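PDB 6MGB: capsular polysaccharide export system protein KpsC from Thermosulfurimonas dismutans, which probably transfers Kdo in beta-2,4 linkage from a CMP-activated donor while the conserved glycolipid anchor of Gram-negative bacterial capsules is built. Local coordinates for residues Trp117-Met123 and Ala294-Leu299; Ile162-Tyr166 and Val199-Val205; Thr180-Met184 and Ile242-Ser246. All blocks are in the same frame, centred on the assembly; numbering follows the deposited sequence. Where two conformers were deposited one is given.

The chain has a mixed sheet and a parallel one of six strands, 224-226 to 275-276. Contacts 2 and 3 both reach the parallel sheet; their centres lie about 12 Å apart, and Ile162 N meets Tyr243 O at 2.9 Å, a probable hydrogen bond. Along the chain their segments alternate (162-166, 180-184, 199-205, 242-246), and both nest inside the loop closed by contact 1. Contact 1, remote packing, joins the start of helix 120-135 and the loop before it to the end of helix 289-299, its centre about 30 Å from the others. Consistent with a GT-B enzyme, contact 2 holds Asp163, Lys200 and His202 of the CMP site, and contact 3 packs beside it on the strand leading to Ser247 and Gln248.

Contact 1. Residues Trp117-Met123 and Ala294-Leu299; sequences WETPELM and AAAYLL
Leu299 CD1 overlaps the Trp117 side chain obliquely, 3.4 Å from Trp117 CB. Ala295 CB lies over one ring face, 3.9 Å from Trp117 CZ2, while Ala294 CB approaches Trp117 CZ3 at a slant. The opposite face carries Glu118 CG. Chi1 of 52°, with CG of Trp117 between the backbone N and the carbonyl carbon, swings the indole toward 294-299, and the bond from NE1 to Leu111 O helps hold it. Beside it, Leu122 and Leu299 meet tip to tip, CD1 of Leu122 standing 3.7 Å from CD2 of Leu299, and Leu298 CD2 flanks the same methyl of Leu122 at 4.0 Å. Leu122 N donates to Thr119 OG1 over 3.0 Å, an N-cap bond that fixes the start of helix 120-135 next to these leucines. An alanine in place of Trp117 would probably open a gap under Leu299 CD1 and Ala295 CB and leave Leu111 O without its indole partner. The two segments bury 299 Å² in all, and between them the end of helix 289-299 meets the loop at Trp117 and the first turn of helix 120-135 through apolar packing, with no hydrogen bond to set the register.

Contact 2. Residues Ile162-Tyr166 and Val199-Val205; sequences IDQTY and VKVHPEV. With C5P (cytidine-5'-monophosphate), chain D.
Val199 CG1, on strand 196-200, packs against Asp163 CB at 4.3 Å. Lys200 pairs in parallel with Ile162 and its carbonyl O accepts from Asp163 N over 3.0 Å; the same O takes a weak bond from C5P N4, which also donates to Asp163 O at 2.9 Å. The lysine chain, bent at chi2 (50°) and chi4, brings NZ 3.2 Å from C5P N3 and onto Val201 O. After Val201 comes His202: its N donates to a water that also bridges Asp163 OD2, weakly, and Gln164 O, that carboxylate being held mainly by Leu214 N and Ala215 N. Thr165 CG2 lies over one face of the imidazole, a CH-pi contact 3.4 Å from the ring centroid, and Pro203 CD covers the opposite face. ND1 accepts the capping bond from Glu204 N in the ring plane, so NE2 points its N-H at C5P O2P, 3.0 Å away. Glu204 OE1, salt-bridged to Lys210, and Val205 CG2 also lie near Thr165 CG2. Asp163 O, helped weakly by Lys200 O, accepts from N4 and Lys200 NZ donates to N3, a pattern fitting cytosine and consistent with a CMP-linked donor, and the capped histidine gives one hydrogen bond to the phosphate.

Contact 3. Residues Thr180-Met184 and Ile242-Ser246; sequences TFREM and IYTVS
Helix 180-191 approaches the end of strand 241-244 with CA atoms 6.9 Å apart at Phe181 and Val245 and 7.2 Å apart at Met184 and Tyr243, and no hydrogen bond joins 180-184 to 242-246. Val245 meets Phe181, Met184 and Thr180; its CG2 stands over the centre of the Phe181 face, 3.4 Å from the ring centroid and 11° off the ring normal, a CH-pi contact in which the valine and phenylalanine side chains cross at about a right angle. That methyl is delivered by the valine torsion that sets CG2 anti to the carbonyl carbon, CG1 lying anti to the backbone N (chi1 174°). Thr180 CG2 lies 4.2 Å from Val245 CG2, a looser contact. In Met184, CG anti to the backbone N (chi1 -178°) and an extended chi2 carry SD to the strand backbone, 3.5 Å from Thr244 N; the bend at chi3 turns only the terminal CE. SD is also 3.9 Å from Tyr243 CB and 4.0 Å from Val245 CG2. The Tyr243 hydroxyl is bonded to Asn192. Beyond the contact, the Phe181 ring stacks with Tyr213 and packs on Gln164, and the Val245 side chain also meets Gln164. This is helix-on-sheet packing of a Rossmann-like alpha/beta domain, as in the nucleotide-binding half of GT-B glycosyltransferases, with the helix lying against the strand end that leads into the CMP-binding residues Ser247 and Gln248.

Contact 1. Residues Trp117-Met123 and Ala294-Leu299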
loop_
_atom_site.group_PDB
_atom_site.type_symbol
_atom_site.label_atom_id
_atom_site.label_comp_id
_atom_site.label_asym_id
_atom_site.label_seq_id
_atom_site.Cartn_x
_atom_site.Cartn_y
_atom_site.Cartn_z
ATOM N N TRP A 117 -3.755 3.913 20.794
ATOM C CA TRP A 117 -4.519 2.779 20.292
ATOM C C TRP A 117 -4.008 1.419 20.743
ATOM O O TRP A 117 -4.691 0.423 20.483
ATOM C CB TRP A 117 -4.527 2.805 18.756
ATOM C CG TRP A 117 -3.151 2.928 18.170
ATOM C CD1 TRP A 117 -2.503 4.079 17.831
ATOM C CD2 TRP A 117 -2.249 1.857 17.865
ATOM N NE1 TRP A 117 -1.255 3.793 17.333
ATOM C CE2 TRP A 117 -1.075 2.435 17.342
ATOM C CE3 TRP A 117 -2.320 0.467 17.983
ATOM C CZ2 TRP A 117 0.018 1.671 16.936
ATOM C CZ3 TRP A 117 -1.235 -0.293 17.577
ATOM C CH2 TRP A 117 -0.082 0.311 17.062
ATOM N N GLU A 118 -2.850 1.325 21.393
ATOM C CA GLU A 118 -2.251 0.032 21.727
ATOM C C GLU A 118 -2.934 -0.527 22.967
ATOM O O GLU A 118 -2.689 -0.071 24.087
ATOM C CB GLU A 118 -0.750 0.172 21.949
ATOM C CG GLU A 118 -0.010 0.894 20.836
ATOM C CD GLU A 118 0.127 2.381 21.092
ATOM O OE1 GLU A 118 -0.818 2.983 21.650
ATOM O OE2 GLU A 118 1.185 2.948 20.746
ATOM N N THR A 119 -3.789 -1.525 22.772
ATOM C CA THR A 119 -4.443 -2.213 23.869
ATOM C C THR A 119 -4.222 -3.711 23.739
ATOM O O THR A 119 -4.027 -4.221 22.632
ATOM C CB THR A 119 -5.951 -1.932 23.892
ATOM O OG1 THR A 119 -6.567 -2.519 22.739
ATOM C CG2 THR A 119 -6.210 -0.447 23.892
ATOM N N PRO A 120 -4.252 -4.441 24.855
ATOM C CA PRO A 120 -4.169 -5.907 24.763
ATOM C C PRO A 120 -5.192 -6.493 23.809
ATOM O O PRO A 120 -4.898 -7.462 23.099
ATOM C CB PRO A 120 -4.416 -6.359 26.209
ATOM C CG PRO A 120 -4.046 -5.187 27.049
ATOM C CD PRO A 120 -4.391 -3.977 26.246
ATOM N N GLU A 121 -6.393 -5.913 23.768
ATOM C CA GLU A 121 -7.449 -6.443 22.914
ATOM C C GLU A 121 -7.129 -6.225 21.439
ATOM O O GLU A 121 -7.290 -7.141 20.622
ATOM C CB GLU A 121 -8.782 -5.791 23.287
ATOM C CG GLU A 121 -10.009 -6.645 23.011
ATOM C CD GLU A 121 -10.810 -6.153 21.824
ATOM O OE1 GLU A 121 -11.104 -6.969 20.925
ATOM O OE2 GLU A 121 -11.142 -4.949 21.789
ATOM N N LEU A 122 -6.669 -5.027 21.075
ATOM C CA LEU A 122 -6.323 -4.773 19.680
ATOM C C LEU A 122 -5.145 -5.636 19.248
ATOM O O LEU A 122 -5.164 -6.236 18.166
ATOM C CB LEU A 122 -6.000 -3.293 19.467
ATOM C CG LEU A 122 -5.572 -2.962 18.031
ATOM C CD1 LEU A 122 -6.758 -3.046 17.082
ATOM C CD2 LEU A 122 -4.909 -1.606 17.956
ATOM N N MET A 123 -4.099 -5.696 20.073
ATOM C CA MET A 123 -2.918 -6.463 19.700
ATOM C C MET A 123 -3.243 -7.943 19.545
ATOM O O MET A 123 -2.619 -8.631 18.729
ATOM C CB MET A 123 -1.814 -6.256 20.735
ATOM C CG MET A 123 -1.393 -4.799 20.905
ATOM S SD MET A 123 -0.848 -4.020 19.367
ATOM C CE MET A 123 0.614 -4.981 18.996
ATOM N N ALA A 294 -0.711 -3.621 13.068
ATOM C CA ALA A 294 -1.981 -3.283 13.703
ATOM C C ALA A 294 -2.486 -1.923 13.236
ATOM O O ALA A 294 -3.652 -1.776 12.853
ATOM C CB ALA A 294 -1.826 -3.306 15.223
ATOM N N ALA A 295 -1.621 -0.909 13.263
ATOM C CA ALA A 295 -2.033 0.420 12.824
ATOM C C ALA A 295 -2.317 0.444 11.326
ATOM O O ALA A 295 -3.335 0.991 10.884
ATOM C CB ALA A 295 -0.956 1.444 13.181
ATOM N N ALA A 296 -1.429 -0.151 10.528
ATOM C CA ALA A 296 -1.512 0.010 9.079
ATOM C C ALA A 296 -2.666 -0.788 8.484
ATOM O O ALA A 296 -3.345 -0.311 7.566
ATOM C CB ALA A 296 -0.191 -0.402 8.431
ATOM N N TYR A 297 -2.902 -2.005 8.975
ATOM C CA TYR A 297 -3.890 -2.889 8.366
ATOM C C TYR A 297 -5.205 -2.968 9.134
ATOM O O TYR A 297 -6.253 -3.164 8.513
ATOM C CB TYR A 297 -3.309 -4.302 8.206
ATOM C CG TYR A 297 -2.552 -4.526 6.902
ATOM C CD1 TYR A 297 -1.561 -3.642 6.487
ATOM C CD2 TYR A 297 -2.819 -5.631 6.098
ATOM C CE1 TYR A 297 -0.868 -3.846 5.306
ATOM C CE2 TYR A 297 -2.129 -5.841 4.915
ATOM C CZ TYR A 297 -1.156 -4.946 4.525
ATOM O OH TYR A 297 -0.462 -5.141 3.351
ATOM N N LEU A 298 -5.192 -2.820 10.460
ATOM C CA LEU A 298 -6.434 -2.905 11.224
ATOM C C LEU A 298 -7.093 -1.541 11.428
ATOM O O LEU A 298 -8.292 -1.387 11.175
ATOM C CB LEU A 298 -6.180 -3.576 12.578
ATOM C CG LEU A 298 -6.355 -5.095 12.609
ATOM C CD1 LEU A 298 -5.227 -5.794 11.866
ATOM C CD2 LEU A 298 -6.448 -5.595 14.043
ATOM N N LEU A 299 -6.331 -0.545 11.881
ATOM C CA LEU A 299 -6.905 0.747 12.251
ATOM C C LEU A 299 -7.034 1.709 11.075
ATOM O O LEU A 299 -8.042 2.417 10.962
ATOM C CB LEU A 299 -6.052 1.407 13.335
ATOM C CG LEU A 299 -5.817 0.615 14.624
ATOM C CD1 LEU A 299 -5.105 1.487 15.647
ATOM C CD2 LEU A 299 -7.121 0.074 15.193
#

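Contact 2. Residues Ile162-Tyr166 and Val199-Val205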
loop_
_atom_site.group_PDB
_atom_site.type_symbol
_atom_site.label_atom_id
_atom_site.label_comp_id
_atom_site.label_asym_id
_atom_site.label_seq_id
_atom_site.Cartn_x
_atom_site.Cartn_y
_atom_site.Cartn_z
ATOM N N ILE A 162 12.188 -5.906 -6.095
ATOM C CA ILE A 162 10.786 -5.626 -6.385
ATOM C C ILE A 162 10.725 -4.472 -7.376
ATOM O O ILE A 162 11.252 -3.386 -7.114
ATOM C CB ILE A 162 10.003 -5.298 -5.102
ATOM C CG1 ILE A 162 10.058 -6.484 -4.132
ATOM C CG2 ILE A 162 8.551 -4.940 -5.433
ATOM C CD1 ILE A 162 9.464 -6.201 -2.768
ATOM N N ASP A 163 10.079 -4.705 -8.516
ATOM C CA ASP A 163 9.858 -3.647 -9.489
ATOM C C ASP A 163 8.493 -3.013 -9.241
ATOM O O ASP A 163 7.608 -3.609 -8.624
ATOM C CB ASP A 163 9.941 -4.190 -10.918
ATOM C CG ASP A 163 10.155 -3.093 -11.951
ATOM O OD1 ASP A 163 10.564 -1.978 -11.566
ATOM O OD2 ASP A 163 9.916 -3.345 -13.152
ATOM N N GLN A 164 8.333 -1.784 -9.726
ATOM C CA GLN A 164 7.104 -1.028 -9.535
ATOM C C GLN A 164 6.634 -0.480 -10.878
ATOM O O GLN A 164 7.293 -0.648 -11.910
ATOM C CB GLN A 164 7.314 0.092 -8.509
ATOM C CG GLN A 164 7.442 -0.431 -7.089
ATOM C CD GLN A 164 7.907 0.628 -6.111
ATOM O OE1 GLN A 164 9.016 0.558 -5.582
ATOM N NE2 GLN A 164 7.056 1.616 -5.862
ATOM N N THR A 165 5.470 0.163 -10.861
ATOM C CA THR A 165 4.872 0.713 -12.069
ATOM C C THR A 165 5.336 2.145 -12.274
ATOM O O THR A 165 5.404 2.932 -11.325
ATOM C CB THR A 165 3.344 0.682 -11.991
ATOM O OG1 THR A 165 2.899 1.552 -10.943
ATOM C CG2 THR A 165 2.843 -0.729 -11.725
ATOM N N TYR A 166 5.648 2.488 -13.518
ATOM C CA TYR A 166 6.049 3.855 -13.801
ATOM C C TYR A 166 4.894 4.805 -13.509
ATOM O O TYR A 166 3.738 4.526 -13.837
ATOM C CB TYR A 166 6.506 4.001 -15.252
ATOM C CG TYR A 166 7.150 5.338 -15.485
ATOM C CD1 TYR A 166 8.522 5.503 -15.370
ATOM C CD2 TYR A 166 6.382 6.449 -15.773
ATOM C CE1 TYR A 166 9.107 6.738 -15.564
ATOM C CE2 TYR A 166 6.956 7.684 -15.967
ATOM C CZ TYR A 166 8.315 7.825 -15.858
ATOM O OH TYR A 166 8.875 9.064 -16.059
ATOM N N VAL A 199 14.334 -10.429 -10.301
ATOM C CA VAL A 199 13.530 -9.215 -10.372
ATOM C C VAL A 199 12.086 -9.625 -10.613
ATOM O O VAL A 199 11.796 -10.349 -11.573
ATOM C CB VAL A 199 14.020 -8.273 -11.489
ATOM C CG1 VAL A 199 13.085 -7.076 -11.640
ATOM C CG2 VAL A 199 15.440 -7.808 -11.215
ATOM N N LYS A 200 11.183 -9.158 -9.754
ATOM C CA LYS A 200 9.761 -9.459 -9.881
ATOM C C LYS A 200 9.069 -8.262 -10.522
ATOM O O LYS A 200 9.016 -7.176 -9.934
ATOM C CB LYS A 200 9.140 -9.793 -8.527
ATOM C CG LYS A 200 7.630 -10.027 -8.574
ATOM C CD LYS A 200 7.248 -11.007 -9.678
ATOM C CE LYS A 200 5.792 -11.433 -9.594
ATOM N NZ LYS A 200 4.861 -10.274 -9.530
ATOM N N VAL A 201 8.540 -8.466 -11.729
ATOM C CA VAL A 201 7.810 -7.414 -12.423
ATOM C C VAL A 201 6.437 -7.234 -11.787
ATOM O O VAL A 201 5.810 -8.192 -11.314
ATOM C CB VAL A 201 7.694 -7.750 -13.921
ATOM C CG1 VAL A 201 6.824 -6.733 -14.645
ATOM C CG2 VAL A 201 9.079 -7.809 -14.557
ATOM N N HIS A 202 5.960 -5.993 -11.788
ATOM C CA HIS A 202 4.693 -5.667 -11.150
ATOM C C HIS A 202 3.533 -6.255 -11.957
ATOM O O HIS A 202 3.574 -6.254 -13.190
ATOM C CB HIS A 202 4.551 -4.147 -11.041
ATOM C CG HIS A 202 3.435 -3.695 -10.151
ATOM N ND1 HIS A 202 2.113 -3.738 -10.534
ATOM C CD2 HIS A 202 3.448 -3.163 -8.906
ATOM C CE1 HIS A 202 1.357 -3.266 -9.559
ATOM N NE2 HIS A 202 2.142 -2.910 -8.559
ATOM N N PRO A 203 2.488 -6.765 -11.295
ATOM C CA PRO A 203 1.392 -7.395 -12.057
ATOM C C PRO A 203 0.740 -6.478 -13.077
ATOM O O PRO A 203 0.360 -6.946 -14.158
ATOM C CB PRO A 203 0.402 -7.823 -10.960
ATOM C CG PRO A 203 0.806 -7.068 -9.732
ATOM C CD PRO A 203 2.283 -6.899 -9.844
ATOM N N GLU A 204 0.585 -5.188 -12.768
ATOM C CA GLU A 204 0.006 -4.264 -13.739
ATOM C C GLU A 204 0.886 -4.129 -14.974
ATOM O O GLU A 204 0.388 -3.808 -16.060
ATOM C CB GLU A 204 -0.225 -2.896 -13.096
ATOM C CG GLU A 204 -1.365 -2.872 -12.093
ATOM C CD GLU A 204 -1.500 -1.531 -11.399
ATOM O OE1 GLU A 204 -1.078 -0.512 -11.984
ATOM O OE2 GLU A 204 -2.022 -1.497 -10.263
ATOM N N VAL A 205 2.192 -4.362 -14.832
ATOM C CA VAL A 205 3.081 -4.348 -15.987
ATOM C C VAL A 205 3.003 -5.672 -16.734
ATOM O O VAL A 205 3.092 -5.708 -17.965
ATOM C CB VAL A 205 4.519 -4.025 -15.543
ATOM C CG1 VAL A 205 5.498 -4.194 -16.701
ATOM C CG2 VAL A 205 4.594 -2.607 -14.996
HETATM O O3P C5P D . 2.852 -0.767 -3.929
HETATM P P C5P D . 2.762 -1.517 -5.238
HETATM O O1P C5P D . 4.153 -1.587 -5.862
HETATM O O2P C5P D . 1.784 -1.025 -6.286
HETATM O "O5'" C5P D . 2.356 -3.005 -4.850
HETATM C "C5'" C5P D . 1.001 -3.376 -4.650
HETATM C "C4'" C5P D . 0.884 -4.861 -4.423
HETATM O "O4'" C5P D . 1.112 -5.552 -5.679
HETATM C "C3'" C5P D . 1.915 -5.458 -3.474
HETATM O "O3'" C5P D . 1.538 -5.339 -2.114
HETATM C "C2'" C5P D . 2.018 -6.904 -3.947
HETATM O "O2'" C5P D . 0.959 -7.693 -3.424
HETATM C "C1'" C5P D . 1.824 -6.751 -5.456
HETATM N N1 C5P D . 3.117 -6.667 -6.177
HETATM C C2 C5P D . 3.667 -7.863 -6.889
HETATM N N3 C5P D . 4.981 -7.765 -7.618
HETATM C C4 C5P D . 5.722 -6.507 -7.642
HETATM C C5 C5P D . 5.174 -5.317 -6.933
HETATM C C6 C5P D . 3.861 -5.416 -6.205
HETATM O O2 C5P D . 3.072 -8.884 -6.873
HETATM N N4 C5P D . 6.998 -6.412 -8.346
HETATM O O HOH W 1 7.203 -3.565 -12.929
#

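Contact 3. Residues Thr180-Met184 and Ile242-Ser246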
loop_
_atom_site.group_PDB
_atom_site.type_symbol
_atom_site.label_atom_id
_atom_site.label_comp_id
_atom_site.label_asym_id
_atom_site.label_seq_id
_atom_site.Cartn_x
_atom_site.Cartn_y
_atom_site.Cartn_z
ATOM N N THR A 180 16.668 5.781 -8.743
ATOM C CA THR A 180 16.860 4.986 -7.534
ATOM C C THR A 180 16.774 3.494 -7.828
ATOM O O THR A 180 17.448 2.692 -7.169
ATOM C CB THR A 180 15.818 5.378 -6.484
ATOM O OG1 THR A 180 15.831 6.800 -6.309
ATOM C CG2 THR A 180 16.106 4.698 -5.152
ATOM N N PHE A 181 15.960 3.100 -8.808
ATOM C CA PHE A 181 15.842 1.685 -9.144
ATOM C C PHE A 181 17.144 1.147 -9.725
ATOM O O PHE A 181 17.526 0.002 -9.456
ATOM C CB PHE A 181 14.678 1.481 -10.111
ATOM C CG PHE A 181 13.333 1.596 -9.460
ATOM C CD1 PHE A 181 12.711 2.827 -9.335
ATOM C CD2 PHE A 181 12.698 0.474 -8.955
ATOM C CE1 PHE A 181 11.475 2.936 -8.726
ATOM C CE2 PHE A 181 11.463 0.576 -8.345
ATOM C CZ PHE A 181 10.852 1.807 -8.230
ATOM N N ARG A 182 17.842 1.956 -10.527
ATOM C CA ARG A 182 19.145 1.538 -11.036
ATOM C C ARG A 182 20.163 1.428 -9.907
ATOM O O ARG A 182 20.946 0.472 -9.861
ATOM C CB ARG A 182 19.637 2.513 -12.106
ATOM C CG ARG A 182 20.959 2.111 -12.741
ATOM C CD ARG A 182 21.264 2.948 -13.974
ATOM N NE ARG A 182 21.409 4.369 -13.666
ATOM C CZ ARG A 182 22.547 4.946 -13.292
ATOM N NH1 ARG A 182 23.658 4.232 -13.168
ATOM N NH2 ARG A 182 22.574 6.246 -13.037
ATOM N N GLU A 183 20.167 2.394 -8.986
ATOM C CA GLU A 183 21.055 2.305 -7.831
ATOM C C GLU A 183 20.750 1.063 -7.003
ATOM O O GLU A 183 21.665 0.373 -6.542
ATOM C CB GLU A 183 20.920 3.566 -6.976
ATOM C CG GLU A 183 21.885 3.633 -5.803
ATOM C CD GLU A 183 21.696 4.884 -4.966
ATOM O OE1 GLU A 183 20.604 5.487 -5.028
ATOM O OE2 GLU A 183 22.642 5.266 -4.247
ATOM N N MET A 184 19.464 0.765 -6.805
ATOM C CA MET A 184 19.084 -0.421 -6.046
ATOM C C MET A 184 19.639 -1.684 -6.687
ATOM O O MET A 184 20.120 -2.587 -5.991
ATOM C CB MET A 184 17.561 -0.507 -5.941
ATOM C CG MET A 184 17.059 -1.683 -5.125
ATOM S SD MET A 184 15.265 -1.689 -4.957
ATOM C CE MET A 184 14.774 -2.181 -6.605
ATOM N N ILE A 242 15.115 -8.916 0.681
ATOM C CA ILE A 242 14.296 -8.270 -0.337
ATOM C C ILE A 242 14.788 -6.843 -0.531
ATOM O O ILE A 242 15.142 -6.162 0.438
ATOM C CB ILE A 242 12.802 -8.274 0.051
ATOM C CG1 ILE A 242 12.358 -9.666 0.511
ATOM C CG2 ILE A 242 11.944 -7.802 -1.113
ATOM C CD1 ILE A 242 12.571 -10.766 -0.509
ATOM N N TYR A 243 14.803 -6.395 -1.784
ATOM C CA TYR A 243 15.167 -5.029 -2.142
ATOM C C TYR A 243 13.957 -4.323 -2.738
ATOM O O TYR A 243 13.308 -4.859 -3.642
ATOM C CB TYR A 243 16.321 -5.009 -3.146
ATOM C CG TYR A 243 17.668 -5.390 -2.572
ATOM C CD1 TYR A 243 17.999 -6.720 -2.350
ATOM C CD2 TYR A 243 18.616 -4.420 -2.274
ATOM C CE1 TYR A 243 19.231 -7.072 -1.832
ATOM C CE2 TYR A 243 19.849 -4.763 -1.758
ATOM C CZ TYR A 243 20.152 -6.088 -1.539
ATOM O OH TYR A 243 21.380 -6.428 -1.024
ATOM N N THR A 244 13.661 -3.122 -2.239
ATOM C CA THR A 244 12.514 -2.360 -2.714
ATOM C C THR A 244 12.795 -0.870 -2.575
ATOM O O THR A 244 13.571 -0.445 -1.714
ATOM C CB THR A 244 11.234 -2.721 -1.941
ATOM O OG1 THR A 244 10.097 -2.137 -2.588
ATOM C CG2 THR A 244 11.304 -2.225 -0.497
ATOM N N VAL A 245 12.154 -0.082 -3.436
ATOM C CA VAL A 245 12.188 1.373 -3.330
ATOM C C VAL A 245 11.066 1.803 -2.396
ATOM O O VAL A 245 11.319 2.335 -1.309
ATOM C CB VAL A 245 12.057 2.052 -4.708
ATOM C CG1 VAL A 245 11.952 3.569 -4.550
ATOM C CG2 VAL A 245 13.241 1.696 -5.599
ATOM N N SER A 246 9.811 1.563 -2.811
ATOM C CA SER A 246 8.670 2.000 -2.011
ATOM C C SER A 246 7.437 1.111 -2.166
ATOM O O SER A 246 6.335 1.549 -1.813
ATOM C CB SER A 246 8.284 3.438 -2.388
ATOM O OG SER A 246 7.847 3.503 -3.735
#